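Methylmalonyl-CoA carboxyltransferase 12S subunit (Propionibacterium freudenreichii, PDB 1ON3) transfers the carboxyl group of methylmalonyl-CoA to the biotin of the 1.3S subunit, as the homohexameric core of transcarboxylase. Local coordinates at residues Lys409-Ser414 / Ser433-Val438; Ser339-Ile344 / Asp369-Leu374; Ala100-Thr105 / Phe133-Asp138. One frame throughout, in Å; residues are numbered along the deposited sequence.

Overall arrangement
In this crotonase-type duplicated fold, contact 3 lies in the N-terminal half and contacts 1 and 2 in the C-terminal half, across the chain's centre. Contacts 1 and 3 are buried: contact 1 pairs two short parallel strands, contact 3 two longer ones of a large mixed sheet. Contact 2 is partly buried and joins a loop to the end of strand 364-370 and the turn after it. K409 backbone atoms of contact 1 bond to V370 and D369. Contact 3 is aromatic; contact 2 is mixed apolar around the F373 ring, with a polar edge; contact 1 has a charged face. Contact 1 gives G412, G413 and V438 to one methylmalonyl-CoA pocket, contact 3 gives F104 to another.

Contact 1 of 3, residues Lys409-Ser414 / Ser433-Val438; sequences KAYGGS and SAEIAV. With MCA (methylmalonyl-coenzyme A), chain L.
The Y411 ring has the backbone O of E435 at its edge, in the ring plane. The CB of A437 approaches the ring obliquely, 4.0 Å from Y411 CE1. The E435 carboxylate is turned 84° from the ring, and its OE1 lies 2.9 Å from Y411 OH. E435 gets there with CG opposite its backbone N (chi1 -165°) and the chain extended beyond. Its other oxygen faces K409, which runs alongside and points the same way. K409 NZ and E435 OE2 form a long salt bridge of 3.7 Å; CD and CE of the lysine pack closer to that oxygen. Q471 gives E435 OE1 a weak hydrogen bond.

On the other face of this two-stranded parallel sheet, A410 CB meets I436 CG1. The backbones pair through A410 N to E435 O, A437 N to A410 O and G412 N to A437 O. The last is 2.8 Å long and nearly straight. I148 of a second subunit packs on I436.

G413 N donates to OS5 of methylmalonyl-CoA at 2.9 Å, with an angle of 169°. A side chain on G412 would clash with OS5. V438 CG2 packs on the thioester carbon CS1. Just past the strand pair, the G413 N-H thus meets the substrate carboxylate and would probably help stabilise its charge; the second subunit grips this ligand too.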
loop_
_atom_site.group_PDB
_atom_site.type_symbol
_atom_site.label_atom_id
_atom_site.label_comp_id
_atom_site.label_asym_id
_atom_site.label_seq_id
_atom_site.Cartn_x
_atom_site.Cartn_y
_atom_site.Cartn_z
ATOM N N LYS E 409 -8.194 44.699 5.326
ATOM C CA LYS E 409 -7.380 44.409 6.504
ATOM C C LYS E 409 -6.986 42.929 6.570
ATOM O O LYS E 409 -7.798 42.047 6.280
ATOM C CB LYS E 409 -8.139 44.756 7.789
ATOM C CG LYS E 409 -8.479 46.220 7.987
ATOM C CD LYS E 409 -7.225 47.077 8.111
ATOM C CE LYS E 409 -7.569 48.495 8.585
ATOM N NZ LYS E 409 -8.604 49.148 7.733
ATOM N N ALA E 410 -5.745 42.666 6.966
ATOM C CA ALA E 410 -5.240 41.295 7.112
ATOM C C ALA E 410 -4.115 41.409 8.137
ATOM O O ALA E 410 -2.935 41.376 7.801
ATOM C CB ALA E 410 -4.714 40.787 5.783
ATOM N N TYR E 411 -4.502 41.535 9.400
ATOM C CA TYR E 411 -3.542 41.741 10.476
ATOM C C TYR E 411 -3.131 40.544 11.330
ATOM O O TYR E 411 -3.973 39.777 11.789
ATOM C CB TYR E 411 -4.078 42.816 11.422
ATOM C CG TYR E 411 -4.111 44.232 10.873
ATOM C CD1 TYR E 411 -3.772 44.509 9.547
ATOM C CD2 TYR E 411 -4.462 45.301 11.700
ATOM C CE1 TYR E 411 -3.781 45.822 9.058
ATOM C CE2 TYR E 411 -4.473 46.607 11.228
ATOM C CZ TYR E 411 -4.127 46.862 9.906
ATOM O OH TYR E 411 -4.098 48.162 9.455
ATOM N N GLY E 412 -1.825 40.442 11.565
ATOM C CA GLY E 412 -1.258 39.408 12.412
ATOM C C GLY E 412 -1.797 37.992 12.312
ATOM O O GLY E 412 -2.023 37.465 11.216
ATOM N N GLY E 413 -1.983 37.376 13.474
ATOM C CA GLY E 413 -2.463 36.004 13.517
ATOM C C GLY E 413 -3.825 35.779 12.909
ATOM O O GLY E 413 -4.120 34.670 12.451
ATOM N N SER E 414 -4.667 36.811 12.865
ATOM C CA SER E 414 -6.001 36.607 12.312
ATOM C C SER E 414 -5.907 36.411 10.808
ATOM O O SER E 414 -6.713 35.695 10.220
ATOM C CB SER E 414 -6.937 37.781 12.649
ATOM O OG SER E 414 -6.583 38.955 11.948
ATOM N N SER E 433 -6.593 47.457 -2.134
ATOM C CA SER E 433 -6.905 47.932 -0.784
ATOM C C SER E 433 -6.385 46.980 0.291
ATOM O O SER E 433 -6.570 47.212 1.498
ATOM C CB SER E 433 -8.419 48.084 -0.644
ATOM O OG SER E 433 -9.088 47.002 -1.289
ATOM N N ALA E 434 -5.729 45.915 -0.147
ATOM C CA ALA E 434 -5.201 44.927 0.785
ATOM C C ALA E 434 -4.190 45.534 1.744
ATOM O O ALA E 434 -3.296 46.291 1.341
ATOM C CB ALA E 434 -4.565 43.775 0.029
ATOM N N GLU E 435 -4.324 45.181 3.017
ATOM C CA GLU E 435 -3.421 45.692 4.015
ATOM C C GLU E 435 -2.910 44.567 4.917
ATOM O O GLU E 435 -3.289 44.482 6.080
ATOM C CB GLU E 435 -4.132 46.765 4.835
ATOM C CG GLU E 435 -3.201 47.613 5.668
ATOM C CD GLU E 435 -3.928 48.732 6.389
ATOM O OE1 GLU E 435 -3.240 49.563 7.012
ATOM O OE2 GLU E 435 -5.180 48.776 6.335
ATOM N N ILE E 436 -2.079 43.696 4.349
ATOM C CA ILE E 436 -1.467 42.583 5.078
ATOM C C ILE E 436 -0.388 43.204 5.963
ATOM O O ILE E 436 0.501 43.885 5.466
ATOM C CB ILE E 436 -0.817 41.591 4.100
ATOM C CG1 ILE E 436 -1.906 40.953 3.237
ATOM C CG2 ILE E 436 -0.001 40.542 4.869
ATOM C CD1 ILE E 436 -1.398 40.302 1.996
ATOM N N ALA E 437 -0.465 42.977 7.268
ATOM C CA ALA E 437 0.504 43.572 8.179
ATOM C C ALA E 437 0.634 42.792 9.480
ATOM O O ALA E 437 -0.311 42.142 9.925
ATOM C CB ALA E 437 0.093 45.015 8.490
ATOM N N VAL E 438 1.810 42.851 10.091
ATOM C CA VAL E 438 2.003 42.148 11.347
ATOM C C VAL E 438 1.111 42.839 12.374
ATOM O O VAL E 438 0.576 42.206 13.283
ATOM C CB VAL E 438 3.489 42.162 11.781
ATOM C CG1 VAL E 438 3.923 43.573 12.197
ATOM C CG2 VAL E 438 3.699 41.165 12.898
HETATM C C8 MCA L . 9.289 43.389 22.764
HETATM N N9 MCA L . 10.340 44.089 22.164
HETATM C C4 MCA L . 10.100 43.980 20.811
HETATM C C5 MCA L . 8.916 43.216 20.694
HETATM N N7 MCA L . 8.427 42.858 21.936
HETATM N N3 MCA L . 10.852 44.501 19.762
HETATM C C2 MCA L . 10.320 44.197 18.528
HETATM N N1 MCA L . 9.185 43.468 18.291
HETATM C C6 MCA L . 8.446 42.955 19.355
HETATM N N6 MCA L . 7.348 42.248 19.064
HETATM C "C1'" MCA L . 11.408 44.760 22.676
HETATM C "C2'" MCA L . 10.893 45.950 23.481
HETATM O "O2'" MCA L . 10.548 47.012 22.637
HETATM C "C3'" MCA L . 12.047 46.165 24.444
HETATM O "O3'" MCA L . 13.032 46.998 23.835
HETATM C "C4'" MCA L . 12.548 44.734 24.767
HETATM O "O4'" MCA L . 12.116 43.934 23.600
HETATM C "C5'" MCA L . 11.949 43.991 26.027
HETATM O "O5'" MCA L . 11.146 44.730 26.524
HETATM P P1 MCA L . 10.646 45.464 27.593
HETATM O O11 MCA L . 9.697 46.395 27.274
HETATM O O12 MCA L . 11.851 45.903 27.966
HETATM O O6 MCA L . 9.860 44.536 28.691
HETATM P P2 MCA L . 9.123 43.856 29.568
HETATM O O21 MCA L . 8.860 45.084 30.157
HETATM O O22 MCA L . 9.632 42.719 30.194
HETATM O O7 MCA L . 7.774 43.445 28.775
HETATM C CPB MCA L . 7.754 42.865 27.717
HETATM C CPA MCA L . 6.556 42.463 26.873
HETATM C CP7 MCA L . 6.387 43.822 26.155
HETATM C CP9 MCA L . 5.401 41.872 27.711
HETATM C CP8 MCA L . 7.039 41.354 25.916
HETATM O OP3 MCA L . 7.377 44.196 25.514
HETATM C CP6 MCA L . 5.365 44.056 25.185
HETATM O OP2 MCA L . 4.163 43.774 25.515
HETATM N NP2 MCA L . 5.699 44.644 23.859
HETATM C CP5 MCA L . 5.243 43.869 22.754
HETATM C CP4 MCA L . 4.158 43.079 22.274
HETATM C CP3 MCA L . 3.619 43.057 20.924
HETATM O OP1 MCA L . 2.868 44.176 20.811
HETATM N NP1 MCA L . 3.698 42.162 19.750
HETATM C CP2 MCA L . 2.936 42.639 18.624
HETATM C CP1 MCA L . 2.809 41.489 17.715
HETATM P P3 MCA L . 14.379 47.921 24.174
HETATM O O31 MCA L . 13.486 48.857 24.942
HETATM O O32 MCA L . 14.863 48.513 22.870
HETATM O O33 MCA L . 15.481 47.377 25.059
HETATM S S MCA L . 2.019 41.684 16.414
HETATM C CS1 MCA L . 2.438 40.119 16.240
HETATM O OS1 MCA L . 3.100 39.283 16.919
HETATM C CS2 MCA L . 1.283 39.383 15.917
HETATM C CS3 MCA L . 1.280 38.765 14.739
HETATM C CS4 MCA L . -0.042 38.980 16.610
HETATM O OS4 MCA L . -0.045 38.923 17.830
HETATM O OS5 MCA L . -1.045 38.738 15.911
#

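Contact 2 of 3, residues Ser339-Ile344 / Asp369-Leu374; sequences SGCLDI and DVPGFL
L342 and F373 form the apolar centre. The CB of L342 meets the phenyl ring obliquely, 3.6 Å from F373 CD2. With CG beside its backbone N (chi1 -70°), F373 sets the CD2 side of its ring against this carbon. L342 CG also touches V370 CG2 at 4.0 Å, the two side chains crossing at about a right angle. An alanine in place of F373 would strip the ring from L342 and is likely to open a gap between this loop and Y184 and I202 of a second subunit, which also meet the ring.

Beside this centre, C341 CB packs on L374 CB, and C341 SG lies 3.9 Å from P371 CG. Two backbone hydrogen bonds make a single bridge between L342 and F373: L342 N to G372 O at 3.2 Å, and L374 N to L342 O at 2.8 Å.

Toward the polar edge, one water bridges S339 O and D369 O, 2.7 Å from each. D369 OD2 is hydrogen-bonded to Y290 OH and forms a salt bridge with R408. D343 OD1 accepts from A346 N and so caps helix 344-359. The 339-344 loop thus leads into that helix, against the end of strand 364-370. Helix 384-397 covers L342 and F373, S414 of helix 412-416 packs on both, and helix 377-381 lies against L374.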
loop_
_atom_site.group_PDB
_atom_site.type_symbol
_atom_site.label_atom_id
_atom_site.label_comp_id
_atom_site.label_asym_id
_atom_site.label_seq_id
_atom_site.Cartn_x
_atom_site.Cartn_y
_atom_site.Cartn_z
ATOM N N SER E 339 -16.586 44.658 13.589
ATOM C CA SER E 339 -15.426 45.059 12.786
ATOM C C SER E 339 -14.769 43.904 12.034
ATOM O O SER E 339 -13.627 44.010 11.572
ATOM C CB SER E 339 -14.373 45.747 13.663
ATOM O OG SER E 339 -14.893 46.924 14.266
ATOM N N GLY E 340 -15.490 42.801 11.895
ATOM C CA GLY E 340 -14.910 41.666 11.196
ATOM C C GLY E 340 -13.908 40.895 12.046
ATOM O O GLY E 340 -13.207 40.015 11.540
ATOM N N CYS E 341 -13.825 41.225 13.335
ATOM C CA CYS E 341 -12.916 40.517 14.231
ATOM C C CYS E 341 -13.264 39.035 14.311
ATOM O O CYS E 341 -14.439 38.666 14.228
ATOM C CB CYS E 341 -13.006 41.068 15.654
ATOM S SG CYS E 341 -12.240 42.685 15.913
ATOM N N LEU E 342 -12.246 38.191 14.449
ATOM C CA LEU E 342 -12.481 36.758 14.636
ATOM C C LEU E 342 -12.597 36.619 16.152
ATOM O O LEU E 342 -11.990 37.406 16.887
ATOM C CB LEU E 342 -11.292 35.923 14.124
ATOM C CG LEU E 342 -11.231 35.740 12.601
ATOM C CD1 LEU E 342 -9.907 35.075 12.204
ATOM C CD2 LEU E 342 -12.409 34.896 12.152
ATOM N N ASP E 343 -13.405 35.670 16.622
ATOM C CA ASP E 343 -13.560 35.443 18.055
ATOM C C ASP E 343 -13.683 33.935 18.292
ATOM O O ASP E 343 -13.535 33.147 17.358
ATOM C CB ASP E 343 -14.782 36.209 18.615
ATOM C CG ASP E 343 -16.131 35.683 18.109
ATOM O OD1 ASP E 343 -16.196 35.030 17.047
ATOM O OD2 ASP E 343 -17.151 35.956 18.783
ATOM N N ILE E 344 -13.915 33.535 19.533
ATOM C CA ILE E 344 -14.046 32.112 19.845
ATOM C C ILE E 344 -15.100 31.410 18.983
ATOM O O ILE E 344 -14.824 30.376 18.367
ATOM C CB ILE E 344 -14.421 31.915 21.343
ATOM C CG1 ILE E 344 -13.246 32.335 22.223
ATOM C CG2 ILE E 344 -14.805 30.464 21.612
ATOM C CD1 ILE E 344 -13.584 32.443 23.735
ATOM N N ASP E 369 -10.681 40.333 5.289
ATOM C CA ASP E 369 -10.777 41.710 5.759
ATOM C C ASP E 369 -10.941 41.553 7.268
ATOM O O ASP E 369 -12.037 41.677 7.804
ATOM C CB ASP E 369 -11.987 42.432 5.166
ATOM C CG ASP E 369 -11.924 43.933 5.394
ATOM O OD1 ASP E 369 -11.043 44.363 6.175
ATOM O OD2 ASP E 369 -12.742 44.678 4.809
ATOM N N VAL E 370 -9.836 41.258 7.947
ATOM C CA VAL E 370 -9.854 41.009 9.386
ATOM C C VAL E 370 -8.781 41.834 10.107
ATOM O O VAL E 370 -7.597 41.767 9.776
ATOM C CB VAL E 370 -9.670 39.470 9.648
ATOM C CG1 VAL E 370 -8.311 38.991 9.112
ATOM C CG2 VAL E 370 -9.828 39.151 11.140
ATOM N N PRO E 371 -9.185 42.612 11.112
ATOM C CA PRO E 371 -8.255 43.463 11.871
ATOM C C PRO E 371 -7.556 42.798 13.051
ATOM O O PRO E 371 -6.664 43.390 13.665
ATOM C CB PRO E 371 -9.154 44.602 12.313
ATOM C CG PRO E 371 -10.394 43.860 12.698
ATOM C CD PRO E 371 -10.573 42.823 11.574
ATOM N N GLY E 372 -7.978 41.582 13.376
ATOM C CA GLY E 372 -7.393 40.830 14.476
ATOM C C GLY E 372 -8.478 40.042 15.188
ATOM O O GLY E 372 -9.601 39.922 14.674
ATOM N N PHE E 373 -8.151 39.483 16.353
ATOM C CA PHE E 373 -9.147 38.764 17.133
ATOM C C PHE E 373 -9.816 39.790 18.049
ATOM O O PHE E 373 -9.253 40.849 18.347
ATOM C CB PHE E 373 -8.508 37.632 17.948
ATOM C CG PHE E 373 -8.028 36.478 17.101
ATOM C CD1 PHE E 373 -6.744 36.474 16.563
ATOM C CD2 PHE E 373 -8.883 35.422 16.804
ATOM C CE1 PHE E 373 -6.320 35.433 15.737
ATOM C CE2 PHE E 373 -8.473 34.375 15.980
ATOM C CZ PHE E 373 -7.184 34.385 15.446
ATOM N N LEU E 374 -11.032 39.482 18.470
ATOM C CA LEU E 374 -11.810 40.362 19.324
ATOM C C LEU E 374 -11.238 40.522 20.728
ATOM O O LEU E 374 -11.088 39.544 21.463
ATOM C CB LEU E 374 -13.233 39.827 19.415
ATOM C CG LEU E 374 -14.219 40.573 20.304
ATOM C CD1 LEU E 374 -14.552 41.928 19.662
ATOM C CD2 LEU E 374 -15.489 39.723 20.464
HETATM O O HOH W 1 -13.013 43.885 8.961
#

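Contact 3 of 3, residues Ala100-Thr105 / Phe133-Asp138; sequences ASQDFT and FLFFYD
A100 CB sits over one face of the F135 ring, a CH-pi contact 4.0 Å from the centroid. The Y137 ring lies over the opposite face. Q102 CG closes the ring's edge, 3.6 Å from F135 CE2. F135 has CG opposite its backbone N (chi1 -168°), which brings the ring face against A100 CB. Here the parallel strands are tightly zipped: A100 N bonds to L134 O, F136 N to A100 O, and Q102 N to F136 O at an angle of 179°.

Beyond Q102 the strands part. The Q102 side chain continues the pairing, its OE1 accepting from D138 N at 2.9 Å. Q115 holds its NE2. Further out a water fills in, bonded to Q102 O, F104 N and D138 OD2 at 2.7, 2.8 and 2.9 Å. D138 OD2 also forms a salt bridge with R49 and accepts from Q38 NE2. D138 O is buried without a partner. F104 CB packs on the D138 carboxylate, and F104 touches methylmalonyl-CoA.

The contact joins the two strands of a beta-alpha-beta unit whose linking helix, 113-129, covers A100, F133 and F135. Helix 46-53 packs over S101 and F136 on the other face, and strand 170-175 continues the sheet.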
loop_
_atom_site.group_PDB
_atom_site.type_symbol
_atom_site.label_atom_id
_atom_site.label_comp_id
_atom_site.label_asym_id
_atom_site.label_seq_id
_atom_site.Cartn_x
_atom_site.Cartn_y
_atom_site.Cartn_z
ATOM N N ALA E 100 -33.168 7.397 7.195
ATOM C CA ALA E 100 -33.926 6.891 8.334
ATOM C C ALA E 100 -34.895 7.998 8.730
ATOM O O ALA E 100 -34.589 9.188 8.596
ATOM C CB ALA E 100 -33.002 6.563 9.490
ATOM N N SER E 101 -36.067 7.621 9.223
ATOM C CA SER E 101 -37.049 8.632 9.590
ATOM C C SER E 101 -37.809 8.125 10.807
ATOM O O SER E 101 -38.527 7.131 10.720
ATOM C CB SER E 101 -37.990 8.872 8.403
ATOM O OG SER E 101 -38.845 9.981 8.600
ATOM N N GLN E 102 -37.625 8.791 11.942
ATOM C CA GLN E 102 -38.290 8.386 13.179
ATOM C C GLN E 102 -39.770 8.704 13.151
ATOM O O GLN E 102 -40.193 9.754 12.651
ATOM C CB GLN E 102 -37.636 9.061 14.393
ATOM C CG GLN E 102 -36.288 8.459 14.755
ATOM C CD GLN E 102 -35.655 9.099 15.976
ATOM O OE1 GLN E 102 -35.576 10.320 16.070
ATOM N NE2 GLN E 102 -35.181 8.274 16.909
ATOM N N ASP E 103 -40.551 7.783 13.713
ATOM C CA ASP E 103 -41.996 7.911 13.749
ATOM C C ASP E 103 -42.445 8.230 15.171
ATOM O O ASP E 103 -42.584 7.336 16.017
ATOM C CB ASP E 103 -42.639 6.605 13.275
ATOM C CG ASP E 103 -44.137 6.720 13.120
ATOM O OD1 ASP E 103 -44.699 7.761 13.511
ATOM O OD2 ASP E 103 -44.755 5.765 12.609
ATOM N N PHE E 104 -42.662 9.517 15.427
ATOM C CA PHE E 104 -43.101 9.972 16.736
ATOM C C PHE E 104 -44.467 9.395 17.159
ATOM O O PHE E 104 -44.758 9.323 18.349
ATOM C CB PHE E 104 -43.178 11.501 16.755
ATOM C CG PHE E 104 -43.453 12.070 18.116
ATOM C CD1 PHE E 104 -42.444 12.131 19.073
ATOM C CD2 PHE E 104 -44.739 12.488 18.464
ATOM C CE1 PHE E 104 -42.698 12.590 20.352
ATOM C CE2 PHE E 104 -45.009 12.951 19.749
ATOM C CZ PHE E 104 -43.985 13.001 20.696
ATOM N N THR E 105 -45.303 8.998 16.201
ATOM C CA THR E 105 -46.624 8.437 16.540
ATOM C C THR E 105 -46.517 7.058 17.185
ATOM O O THR E 105 -47.508 6.509 17.674
ATOM C CB THR E 105 -47.546 8.295 15.297
ATOM O OG1 THR E 105 -47.092 7.211 14.473
ATOM C CG2 THR E 105 -47.559 9.587 14.490
ATOM N N PHE E 133 -26.027 9.672 3.819
ATOM C CA PHE E 133 -26.985 9.172 4.808
ATOM C C PHE E 133 -27.749 10.357 5.402
ATOM O O PHE E 133 -27.135 11.297 5.916
ATOM C CB PHE E 133 -26.270 8.445 5.945
ATOM C CG PHE E 133 -27.181 8.066 7.067
ATOM C CD1 PHE E 133 -27.044 8.646 8.325
ATOM C CD2 PHE E 133 -28.204 7.160 6.859
ATOM C CE1 PHE E 133 -27.930 8.320 9.363
ATOM C CE2 PHE E 133 -29.093 6.832 7.887
ATOM C CZ PHE E 133 -28.950 7.417 9.137
ATOM N N LEU E 134 -29.076 10.305 5.340
ATOM C CA LEU E 134 -29.932 11.372 5.866
ATOM C C LEU E 134 -30.852 10.773 6.936
ATOM O O LEU E 134 -31.353 9.664 6.784
ATOM C CB LEU E 134 -30.748 12.017 4.739
ATOM C CG LEU E 134 -29.875 12.706 3.670
ATOM C CD1 LEU E 134 -29.742 11.782 2.467
ATOM C CD2 LEU E 134 -30.484 14.032 3.246
ATOM N N PHE E 135 -31.069 11.520 8.012
ATOM C CA PHE E 135 -31.863 11.032 9.136
ATOM C C PHE E 135 -32.806 12.106 9.709
ATOM O O PHE E 135 -32.353 13.162 10.131
ATOM C CB PHE E 135 -30.870 10.564 10.214
ATOM C CG PHE E 135 -31.473 9.762 11.343
ATOM C CD1 PHE E 135 -30.640 9.021 12.170
ATOM C CD2 PHE E 135 -32.841 9.777 11.614
ATOM C CE1 PHE E 135 -31.155 8.305 13.261
ATOM C CE2 PHE E 135 -33.367 9.061 12.706
ATOM C CZ PHE E 135 -32.516 8.326 13.526
ATOM N N PHE E 136 -34.111 11.826 9.697
ATOM C CA PHE E 136 -35.117 12.730 10.278
ATOM C C PHE E 136 -35.336 12.255 11.722
ATOM O O PHE E 136 -35.795 11.125 11.957
ATOM C CB PHE E 136 -36.465 12.655 9.544
ATOM C CG PHE E 136 -36.477 13.311 8.181
ATOM C CD1 PHE E 136 -36.182 12.577 7.039
ATOM C CD2 PHE E 136 -36.859 14.644 8.038
ATOM C CE1 PHE E 136 -36.279 13.161 5.766
ATOM C CE2 PHE E 136 -36.960 15.235 6.782
ATOM C CZ PHE E 136 -36.671 14.489 5.638
ATOM N N TYR E 137 -34.973 13.109 12.676
ATOM C CA TYR E 137 -35.104 12.828 14.105
ATOM C C TYR E 137 -36.411 13.433 14.646
ATOM O O TYR E 137 -36.732 14.579 14.361
ATOM C CB TYR E 137 -33.926 13.455 14.856
ATOM C CG TYR E 137 -32.585 12.857 14.520
ATOM C CD1 TYR E 137 -32.005 11.905 15.348
ATOM C CD2 TYR E 137 -31.864 13.291 13.405
ATOM C CE1 TYR E 137 -30.729 11.397 15.090
ATOM C CE2 TYR E 137 -30.586 12.791 13.128
ATOM C CZ TYR E 137 -30.023 11.849 13.973
ATOM O OH TYR E 137 -28.763 11.360 13.719
ATOM N N ASP E 138 -37.138 12.671 15.455
ATOM C CA ASP E 138 -38.410 13.114 16.011
ATOM C C ASP E 138 -38.597 12.096 17.131
ATOM O O ASP E 138 -39.297 11.102 16.947
ATOM C CB ASP E 138 -39.502 12.941 14.939
ATOM C CG ASP E 138 -40.780 13.699 15.270
ATOM O OD1 ASP E 138 -40.920 14.112 16.433
ATOM O OD2 ASP E 138 -41.638 13.862 14.370
HETATM O O HOH W 2 -42.333 11.280 13.291
#